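Local coordinates for piwi domain-containing protein (Vanderwaltozyma polyspora, PDB 5THE) that probably binds RNA as a budding yeast Argonaute, here seen as the C-terminal lobe with a 5'-phosphorylated uridine of a bound RNA, at residues A[82-87]-A[187-192]; A[127-132]-A[200-205]. All coordinates share one frame; numbering follows the deposited sequence.

Contact 1: A[82-87]-A[187-192]; sequences IFINNA and ILYVLR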
ATOM      1  N   ILE A  82     -24.720  -5.592  -0.414  1.00 23.05           N
ATOM      2  CA  ILE A  82     -25.037  -6.953  -0.825  1.00 26.45           C
ATOM      3  C   ILE A  82     -24.618  -7.856   0.321  1.00 26.53           C
ATOM      4  O   ILE A  82     -23.426  -7.968   0.630  1.00 24.30           O
ATOM      5  CB  ILE A  82     -24.335  -7.345  -2.131  1.00 24.74           C
ATOM      6  CG1 ILE A  82     -24.790  -6.426  -3.273  1.00 25.97           C
ATOM      7  CG2 ILE A  82     -24.592  -8.832  -2.456  1.00 18.70           C
ATOM      8  CD1 ILE A  82     -24.114  -6.732  -4.614  1.00 25.83           C
ATOM      9  N   PHE A  83     -25.595  -8.468   0.977  1.00 29.74           N
ATOM     10  CA  PHE A  83     -25.323  -9.349   2.105  1.00 26.23           C
ATOM     11  C   PHE A  83     -24.980 -10.731   1.564  1.00 24.48           C
ATOM     12  O   PHE A  83     -25.825 -11.404   0.964  1.00 27.59           O
ATOM     13  CB  PHE A  83     -26.524  -9.401   3.047  1.00 25.65           C
ATOM     14  CG  PHE A  83     -26.230 -10.052   4.370  1.00 26.53           C
ATOM     15  CD1 PHE A  83     -26.324 -11.425   4.522  1.00 31.01           C
ATOM     16  CD2 PHE A  83     -25.861  -9.291   5.460  1.00 28.29           C
ATOM     17  CE1 PHE A  83     -26.046 -12.030   5.737  1.00 27.45           C
ATOM     18  CE2 PHE A  83     -25.587  -9.889   6.682  1.00 23.22           C
ATOM     19  CZ  PHE A  83     -25.676 -11.261   6.814  1.00 26.75           C
ATOM     20  N   ILE A  84     -23.735 -11.149   1.758  1.00 28.09           N
ATOM     21  CA  ILE A  84     -23.282 -12.462   1.316  1.00 25.51           C
ATOM     22  C   ILE A  84     -23.501 -13.405   2.493  1.00 32.54           C
ATOM     23  O   ILE A  84     -22.773 -13.366   3.486  1.00 24.74           O
ATOM     24  CB  ILE A  84     -21.823 -12.435   0.863  1.00 23.49           C
ATOM     25  CG1 ILE A  84     -21.643 -11.390  -0.257  1.00 21.98           C
ATOM     26  CG2 ILE A  84     -21.390 -13.836   0.400  1.00 24.31           C
ATOM     27  CD1 ILE A  84     -22.380 -11.712  -1.600  1.00 18.28           C
ATOM     28  N   ASN A  85     -24.542 -14.231   2.401  1.00 25.86           N
ATOM     29  CA  ASN A  85     -24.874 -15.136   3.494  1.00 28.06           C
ATOM     30  C   ASN A  85     -24.045 -16.409   3.333  1.00 27.36           C
ATOM     31  O   ASN A  85     -24.498 -17.419   2.788  1.00 24.02           O
ATOM     32  CB  ASN A  85     -26.366 -15.436   3.497  1.00 29.82           C
ATOM     33  CG  ASN A  85     -26.763 -16.320   4.654  1.00 34.01           C
ATOM     34  OD1 ASN A  85     -26.197 -16.208   5.732  1.00 27.77           O
ATOM     35  ND2 ASN A  85     -27.738 -17.203   4.439  1.00 27.31           N
ATOM     36  N   ASN A  86     -22.793 -16.359   3.794  1.00 27.08           N
ATOM     37  CA  ASN A  86     -21.923 -17.526   3.652  1.00 24.97           C
ATOM     38  C   ASN A  86     -22.029 -18.440   4.880  1.00 26.82           C
ATOM     39  O   ASN A  86     -21.052 -18.762   5.546  1.00 26.43           O
ATOM     40  CB  ASN A  86     -20.480 -17.107   3.360  1.00 21.64           C
ATOM     41  CG  ASN A  86     -19.922 -16.118   4.381  1.00 26.62           C
ATOM     42  OD1 ASN A  86     -20.660 -15.340   4.977  1.00 26.73           O
ATOM     43  ND2 ASN A  86     -18.608 -16.146   4.574  1.00 23.87           N
ATOM     44  N   ALA A  87     -23.269 -18.864   5.152  1.00 30.47           N
ATOM     45  CA  ALA A  87     -23.591 -19.918   6.108  1.00 27.33           C
ATOM     46  C   ALA A  87     -24.716 -20.766   5.520  1.00 33.06           C
ATOM     47  O   ALA A  87     -25.291 -20.428   4.480  1.00 29.48           O
ATOM     48  CB  ALA A  87     -24.004 -19.347   7.465  1.00 24.42           C
ATOM     49  N   ILE A 187     -20.236  -0.962  -4.391  1.00 28.84           N
ATOM     50  CA  ILE A 187     -20.793  -2.154  -3.771  1.00 20.98           C
ATOM     51  C   ILE A 187     -20.177  -2.354  -2.396  1.00 23.98           C
ATOM     52  O   ILE A 187     -18.953  -2.333  -2.247  1.00 28.46           O
ATOM     53  CB  ILE A 187     -20.557  -3.395  -4.639  1.00 21.71           C
ATOM     54  CG1 ILE A 187     -21.370  -3.316  -5.921  1.00 21.45           C
ATOM     55  CG2 ILE A 187     -20.933  -4.649  -3.846  1.00 23.88           C
ATOM     56  CD1 ILE A 187     -20.864  -4.267  -6.952  1.00 30.61           C
ATOM     57  N   LEU A 188     -21.020  -2.595  -1.400  1.00 21.36           N
ATOM     58  CA  LEU A 188     -20.567  -3.001  -0.070  1.00 22.99           C
ATOM     59  C   LEU A 188     -20.994  -4.447   0.156  1.00 23.20           C
ATOM     60  O   LEU A 188     -22.177  -4.733   0.357  1.00 26.60           O
ATOM     61  CB  LEU A 188     -21.129  -2.078   1.008  1.00 25.49           C
ATOM     62  CG  LEU A 188     -20.780  -2.471   2.443  1.00 29.78           C
ATOM     63  CD1 LEU A 188     -19.256  -2.519   2.645  1.00 28.72           C
ATOM     64  CD2 LEU A 188     -21.452  -1.513   3.431  1.00 31.89           C
ATOM     65  N   TYR A 189     -20.042  -5.365   0.086  1.00 21.35           N
ATOM     66  CA  TYR A 189     -20.329  -6.748   0.431  1.00 22.43           C
ATOM     67  C   TYR A 189     -20.316  -6.879   1.952  1.00 26.60           C
ATOM     68  O   TYR A 189     -19.315  -6.549   2.601  1.00 26.12           O
ATOM     69  CB  TYR A 189     -19.305  -7.682  -0.204  1.00 21.04           C
ATOM     70  CG  TYR A 189     -19.428  -7.818  -1.700  1.00 19.77           C
ATOM     71  CD1 TYR A 189     -20.597  -8.310  -2.277  1.00 16.40           C
ATOM     72  CD2 TYR A 189     -18.356  -7.509  -2.539  1.00 20.17           C
ATOM     73  CE1 TYR A 189     -20.708  -8.454  -3.643  1.00 19.68           C
ATOM     74  CE2 TYR A 189     -18.464  -7.648  -3.918  1.00 23.17           C
ATOM     75  CZ  TYR A 189     -19.644  -8.123  -4.464  1.00 23.50           C
ATOM     76  OH  TYR A 189     -19.769  -8.270  -5.830  1.00 26.51           O
ATOM     77  N   VAL A 190     -21.428  -7.338   2.519  1.00 25.97           N
ATOM     78  CA  VAL A 190     -21.555  -7.544   3.959  1.00 27.59           C
ATOM     79  C   VAL A 190     -21.518  -9.046   4.197  1.00 26.03           C
ATOM     80  O   VAL A 190     -22.467  -9.762   3.848  1.00 26.22           O
ATOM     81  CB  VAL A 190     -22.842  -6.919   4.511  1.00 24.51           C
ATOM     82  CG1 VAL A 190     -22.967  -7.158   6.010  1.00 23.93           C
ATOM     83  CG2 VAL A 190     -22.862  -5.408   4.208  1.00 24.09           C
ATOM     84  N   LEU A 191     -20.425  -9.532   4.779  1.00 19.52           N
ATOM     85  CA  LEU A 191     -20.209 -10.974   4.912  1.00 26.57           C
ATOM     86  C   LEU A 191     -20.823 -11.481   6.205  1.00 25.01           C
ATOM     87  O   LEU A 191     -20.509 -10.972   7.284  1.00 30.67           O
ATOM     88  CB  LEU A 191     -18.719 -11.314   4.887  1.00 23.82           C
ATOM     89  CG  LEU A 191     -17.927 -10.627   3.782  1.00 30.84           C
ATOM     90  CD1 LEU A 191     -16.462 -10.971   3.908  1.00 28.02           C
ATOM     91  CD2 LEU A 191     -18.462 -11.017   2.412  1.00 35.64           C
ATOM     92  N   ARG A 192     -21.677 -12.502   6.103  1.00 30.77           N
ATOM     93  CA  ARG A 192     -22.262 -13.068   7.316  1.00 29.84           C
ATOM     94  C   ARG A 192     -21.190 -13.652   8.234  1.00 27.13           C
ATOM     95  O   ARG A 192     -21.271 -13.514   9.460  1.00 26.76           O
ATOM     96  CB  ARG A 192     -23.297 -14.134   6.956  1.00 33.07           C
ATOM     97  CG  ARG A 192     -23.817 -14.917   8.162  1.00 34.04           C
ATOM     98  CD  ARG A 192     -25.315 -14.758   8.306  1.00 38.14           C
ATOM     99  NE  ARG A 192     -25.861 -15.479   9.451  1.00 33.51           N
ATOM    100  CZ  ARG A 192     -26.541 -16.616   9.367  1.00 30.45           C
ATOM    101  NH1 ARG A 192     -26.766 -17.189   8.192  1.00 28.17           N
ATOM    102  NH2 ARG A 192     -27.002 -17.186  10.468  1.00 31.88           N
TER

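Contact 2: A[127-132]-A[200-205]; sequences NQFGPP and YDRLKY. With nucleotides of chain B.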
ATOM      1  N   ASN A 127     -27.754 -15.862  -1.153  1.00 33.07           N
ATOM      2  CA  ASN A 127     -27.528 -17.136  -0.490  1.00 29.53           C
ATOM      3  C   ASN A 127     -26.680 -18.034  -1.374  1.00 30.74           C
ATOM      4  O   ASN A 127     -26.608 -17.841  -2.587  1.00 30.12           O
ATOM      5  CB  ASN A 127     -28.858 -17.829  -0.176  1.00 34.48           C
ATOM      6  CG  ASN A 127     -29.664 -17.084   0.850  1.00 36.09           C
ATOM      7  OD1 ASN A 127     -29.178 -16.802   1.941  1.00 35.90           O
ATOM      8  ND2 ASN A 127     -30.908 -16.755   0.511  1.00 36.34           N
ATOM      9  N   GLN A 128     -26.033 -19.021  -0.744  1.00 24.22           N
ATOM     10  CA  GLN A 128     -25.343 -20.088  -1.459  1.00 30.05           C
ATOM     11  C   GLN A 128     -24.273 -19.541  -2.391  1.00 35.96           C
ATOM     12  O   GLN A 128     -24.071 -20.053  -3.493  1.00 33.69           O
ATOM     13  CB  GLN A 128     -26.334 -20.954  -2.238  1.00 34.26           C
ATOM     14  CG  GLN A 128     -27.424 -21.548  -1.361  1.00 39.03           C
ATOM     15  CD  GLN A 128     -28.298 -22.535  -2.112  1.00 51.06           C
ATOM     16  OE1 GLN A 128     -28.411 -23.697  -1.728  1.00 58.91           O
ATOM     17  NE2 GLN A 128     -28.922 -22.074  -3.182  1.00 47.22           N
ATOM     18  N   PHE A 129     -23.582 -18.490  -1.960  1.00 34.00           N
ATOM     19  CA  PHE A 129     -22.434 -18.004  -2.704  1.00 29.49           C
ATOM     20  C   PHE A 129     -21.176 -18.691  -2.190  1.00 26.18           C
ATOM     21  O   PHE A 129     -20.947 -18.769  -0.976  1.00 30.65           O
ATOM     22  CB  PHE A 129     -22.282 -16.485  -2.601  1.00 28.97           C
ATOM     23  CG  PHE A 129     -21.065 -15.975  -3.313  1.00 28.97           C
ATOM     24  CD1 PHE A 129     -19.829 -15.937  -2.666  1.00 21.57           C
ATOM     25  CD2 PHE A 129     -21.143 -15.576  -4.643  1.00 31.44           C
ATOM     26  CE1 PHE A 129     -18.691 -15.503  -3.331  1.00 26.26           C
ATOM     27  CE2 PHE A 129     -20.010 -15.129  -5.318  1.00 34.42           C
ATOM     28  CZ  PHE A 129     -18.782 -15.088  -4.662  1.00 31.07           C
ATOM     29  N   GLY A 130     -20.359 -19.174  -3.113  1.00 32.99           N
ATOM     30  CA  GLY A 130     -19.123 -19.825  -2.764  1.00 33.81           C
ATOM     31  C   GLY A 130     -18.359 -20.231  -4.003  1.00 36.62           C
ATOM     32  O   GLY A 130     -18.770 -19.957  -5.140  1.00 36.78           O
ATOM     33  N   PRO A 131     -17.223 -20.895  -3.805  1.00 35.03           N
ATOM     34  CA  PRO A 131     -16.473 -21.401  -4.944  1.00 37.98           C
ATOM     35  C   PRO A 131     -17.312 -22.376  -5.743  1.00 37.49           C
ATOM     36  O   PRO A 131     -18.245 -23.006  -5.208  1.00 37.48           O
ATOM     37  CB  PRO A 131     -15.266 -22.096  -4.292  1.00 32.27           C
ATOM     38  CG  PRO A 131     -15.705 -22.397  -2.913  1.00 36.01           C
ATOM     39  CD  PRO A 131     -16.618 -21.284  -2.523  1.00 32.20           C
ATOM     40  N   PRO A 132     -17.024 -22.529  -7.033  1.00 34.75           N
ATOM     41  CA  PRO A 132     -17.691 -23.568  -7.825  1.00 39.59           C
ATOM     42  C   PRO A 132     -17.557 -24.938  -7.166  1.00 33.43           C
ATOM     43  O   PRO A 132     -16.539 -25.258  -6.552  1.00 35.04           O
ATOM     44  CB  PRO A 132     -16.955 -23.514  -9.172  1.00 34.62           C
ATOM     45  CG  PRO A 132     -16.339 -22.128  -9.223  1.00 33.73           C
ATOM     46  CD  PRO A 132     -15.982 -21.816  -7.796  1.00 34.09           C
ATOM     47  N   TYR A 200     -14.289 -14.791   0.020  1.00 19.45           N
ATOM     48  CA  TYR A 200     -13.694 -13.481  -0.248  1.00 26.57           C
ATOM     49  C   TYR A 200     -12.920 -13.479  -1.563  1.00 27.48           C
ATOM     50  O   TYR A 200     -13.025 -12.533  -2.355  1.00 23.47           O
ATOM     51  CB  TYR A 200     -12.781 -13.079   0.909  1.00 20.66           C
ATOM     52  CG  TYR A 200     -12.036 -11.789   0.709  1.00 20.31           C
ATOM     53  CD1 TYR A 200     -10.769 -11.774   0.132  1.00 21.88           C
ATOM     54  CD2 TYR A 200     -12.583 -10.573   1.129  1.00 21.13           C
ATOM     55  CE1 TYR A 200     -10.074 -10.579  -0.035  1.00 20.64           C
ATOM     56  CE2 TYR A 200     -11.898  -9.387   0.966  1.00 19.43           C
ATOM     57  CZ  TYR A 200     -10.647  -9.387   0.393  1.00 24.36           C
ATOM     58  OH  TYR A 200      -9.968  -8.188   0.234  1.00 25.76           O
ATOM     59  N   ASP A 201     -12.104 -14.518  -1.795  1.00 24.71           N
ATOM     60  CA  ASP A 201     -11.315 -14.599  -3.022  1.00 25.17           C
ATOM     61  C   ASP A 201     -12.210 -14.550  -4.244  1.00 24.88           C
ATOM     62  O   ASP A 201     -11.941 -13.819  -5.203  1.00 27.20           O
ATOM     63  CB  ASP A 201     -10.488 -15.888  -3.050  1.00 30.21           C
ATOM     64  CG  ASP A 201      -9.354 -15.883  -2.049  1.00 31.12           C
ATOM     65  OD1 ASP A 201      -9.099 -14.829  -1.437  1.00 27.38           O
ATOM     66  OD2 ASP A 201      -8.702 -16.935  -1.894  1.00 35.73           O
ATOM     67  N   ARG A 202     -13.290 -15.334  -4.217  1.00 22.80           N
ATOM     68  CA  ARG A 202     -14.202 -15.384  -5.345  1.00 27.83           C
ATOM     69  C   ARG A 202     -14.942 -14.063  -5.525  1.00 25.76           C
ATOM     70  O   ARG A 202     -15.174 -13.628  -6.658  1.00 28.00           O
ATOM     71  CB  ARG A 202     -15.184 -16.538  -5.155  1.00 23.01           C
ATOM     72  CG  ARG A 202     -15.985 -16.852  -6.391  1.00 25.84           C
ATOM     73  CD  ARG A 202     -15.122 -17.571  -7.399  1.00 29.25           C
ATOM     74  NE  ARG A 202     -15.859 -17.912  -8.606  1.00 31.71           N
ATOM     75  CZ  ARG A 202     -15.337 -18.570  -9.638  1.00 33.29           C
ATOM     76  NH1 ARG A 202     -14.076 -18.980  -9.602  1.00 31.22           N
ATOM     77  NH2 ARG A 202     -16.077 -18.822 -10.704  1.00 30.08           N
ATOM     78  N   LEU A 203     -15.335 -13.419  -4.424  1.00 23.25           N
ATOM     79  CA  LEU A 203     -15.972 -12.103  -4.534  1.00 24.12           C
ATOM     80  C   LEU A 203     -15.070 -11.103  -5.242  1.00 22.79           C
ATOM     81  O   LEU A 203     -15.527 -10.351  -6.111  1.00 25.80           O
ATOM     82  CB  LEU A 203     -16.338 -11.571  -3.155  1.00 26.42           C
ATOM     83  CG  LEU A 203     -17.627 -12.106  -2.541  1.00 27.59           C
ATOM     84  CD1 LEU A 203     -17.796 -11.530  -1.163  1.00 28.18           C
ATOM     85  CD2 LEU A 203     -18.832 -11.773  -3.424  1.00 24.03           C
ATOM     86  N   LYS A 204     -13.790 -11.074  -4.876  1.00 20.03           N
ATOM     87  CA  LYS A 204     -12.863 -10.163  -5.532  1.00 21.50           C
ATOM     88  C   LYS A 204     -12.569 -10.610  -6.955  1.00 23.71           C
ATOM     89  O   LYS A 204     -12.477  -9.781  -7.867  1.00 22.40           O
ATOM     90  CB  LYS A 204     -11.584 -10.050  -4.704  1.00 21.44           C
ATOM     91  CG  LYS A 204     -11.824  -9.413  -3.328  1.00 23.82           C
ATOM     92  CD  LYS A 204     -12.417  -8.001  -3.463  1.00 20.17           C
ATOM     93  CE  LYS A 204     -12.366  -7.256  -2.133  1.00 18.69           C
ATOM     94  NZ  LYS A 204     -12.924  -5.857  -2.228  1.00 18.38           N
ATOM     95  N   TYR A 205     -12.447 -11.921  -7.166  1.00 23.62           N
ATOM     96  CA  TYR A 205     -12.231 -12.441  -8.508  1.00 26.46           C
ATOM     97  C   TYR A 205     -13.344 -12.009  -9.450  1.00 25.33           C
ATOM     98  O   TYR A 205     -13.089 -11.561 -10.569  1.00 24.70           O
ATOM     99  CB  TYR A 205     -12.142 -13.957  -8.446  1.00 27.72           C
ATOM    100  CG  TYR A 205     -12.011 -14.638  -9.780  1.00 29.26           C
ATOM    101  CD1 TYR A 205     -10.784 -14.703 -10.420  1.00 32.53           C
ATOM    102  CD2 TYR A 205     -13.104 -15.253 -10.382  1.00 32.30           C
ATOM    103  CE1 TYR A 205     -10.644 -15.349 -11.630  1.00 33.32           C
ATOM    104  CE2 TYR A 205     -12.977 -15.900 -11.599  1.00 38.08           C
ATOM    105  CZ  TYR A 205     -11.740 -15.941 -12.215  1.00 42.15           C
ATOM    106  OH  TYR A 205     -11.580 -16.577 -13.423  1.00 44.57           O
TER
ATOM    107  OP3   U B   1     -10.579  -5.708   0.796  1.00 28.67           O
ATOM    108  P     U B   1     -11.828  -5.193   1.389  1.00 26.12           P
ATOM    109  OP1   U B   1     -12.888  -5.147   0.352  1.00 27.64           O
ATOM    110  OP2   U B   1     -11.542  -3.950   2.125  1.00 26.89           O
ATOM    111  O5'   U B   1     -12.333  -6.264   2.432  1.00 24.30           O
ATOM    112  C5'   U B   1     -11.807  -6.322   3.751  1.00 20.42           C
ATOM    113  C4'   U B   1     -12.761  -7.076   4.626  1.00 24.69           C
ATOM    114  O4'   U B   1     -12.870  -8.451   4.152  1.00 21.82           O
ATOM    115  C3'   U B   1     -12.390  -7.147   6.100  1.00 24.45           C
ATOM    116  O3'   U B   1     -13.574  -6.971   6.880  1.00 24.54           O
ATOM    117  C2'   U B   1     -11.845  -8.567   6.262  1.00 22.96           C
ATOM    118  O2'   U B   1     -11.985  -9.109   7.557  1.00 25.30           O
ATOM    119  C1'   U B   1     -12.667  -9.345   5.233  1.00 22.35           C
ATOM    120  N1    U B   1     -11.977 -10.548   4.724  1.00 24.87           N
ATOM    121  C2    U B   1     -12.604 -11.761   4.864  1.00 30.37           C
ATOM    122  O2    U B   1     -13.705 -11.851   5.363  1.00 31.46           O
ATOM    123  N3    U B   1     -11.914 -12.855   4.393  1.00 32.54           N
ATOM    124  C4    U B   1     -10.666 -12.840   3.797  1.00 36.28           C
ATOM    125  O4    U B   1     -10.166 -13.900   3.407  1.00 41.56           O
ATOM    126  C5    U B   1     -10.067 -11.545   3.696  1.00 28.72           C
ATOM    127  C6    U B   1     -10.724 -10.474   4.159  1.00 25.99           C
TER

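Contact 1: A[82-87]-A[187-192]
N85 and R192 lie side by side because both hold CG anti to the backbone N (chi1 -177° and 172°). A bend at chi2 then carries the arginine along the asparagine. R192 NH1 gives N85 OD1 a nearly straight hydrogen bond of 2.7 Å. It arrives on a lone pair in the carbonyl plane, and OD1 lies at the guanidinium edge. T89 O accepts from both R192 NH1 and N85 ND2, consistent with the two planes being 26° apart. The aliphatic part of R192 runs past F83, with R192 CB 3.7 Å from F83 CE1 and CD at the ring edge. With R192 cut back to an alanine, N85 OD1 and T89 O would probably lose the NH1 donor, and the F83 ring edge its contact with CD. V190 is bonded through both backbone groups: its N reaches I82 O at 2.8 Å, and its O takes I84 N. R192 N closes the series on I84 O. On one face, F83 CD2 meets V190 CG1 at 3.6 Å, and V190 O lies over the ring face. On the other, the Y189 ring lies against I82 and I84, with CD1 3.8 Å from I84 CG1. I187 CG2 sits over the centre of that ring. Helices 95-111 and 169-179 cover the two faces. This is a parallel sheet between helices, consistent with the Rossmann-like MID domain of Argonautes.

Contact 2: A[127-132]-A[200-205]
Y200 OH donates a 2.6 Å hydrogen bond to OP3 of U1 of chain B, the shortest polar bond here. K204 NZ adds a second bond to the same phosphate, 2.7 Å to OP1, and N215 OD1 shares that NZ. The uracil lies over one face of the Y200 ring, with U1 C5 of chain B 3.5 Å above the ring plane. K204 CG covers the opposite face. One helix thus stacks on the base and bonds the 5'-phosphate, consistent with the 5'-end pocket of Argonaute MID domains. Another side of the helix meets 127-132 through carbon. L203 CD2 makes a CH-pi contact over the F129 ring, 4.0 Å from its centroid. F129 reaches it with CG trans to the backbone N (chi1 177°), and F129 CZ also comes 3.7 Å from R202 CG. R202 crosses F129 at about a right angle and bends at chi2. Its guanidinium then lies between P132 CG, 3.6 Å from NH2, and Y205 CD2 on the opposite face. A salt bridge from NE to E171 is likely to help fix its rotation. G130 is fully extended, and its O accepts from S168 OG. F129 and L203 both touch L174 of helix 169-179. L203 also packs on Y189 of strand 185-191, while D201, K204 and Y205 face helix 490-515.

In the fold
Both contacts are largely buried. R192 and R202 are partly exposed, although each gives a large share of its contact. The contacts differ in chemistry. Contact 1 is strand on strand, held mainly by backbone hydrogen bonds. Contact 2 is loop on helix, held by apolar and ring contacts, and its polar bonds reach the RNA and residues outside the two segments. Strand 185-191 leads into helix 197-210, and the helix of contact 2 packs on the side of the sheet that carries Y189 and L191. There L203 CD1 lies 3.7 Å from L191 CD2. N85 ND2 probably hydrogen-bonds N127 OD1, tying strand 77-85 to strand 124-127 where the 127-132 loop begins.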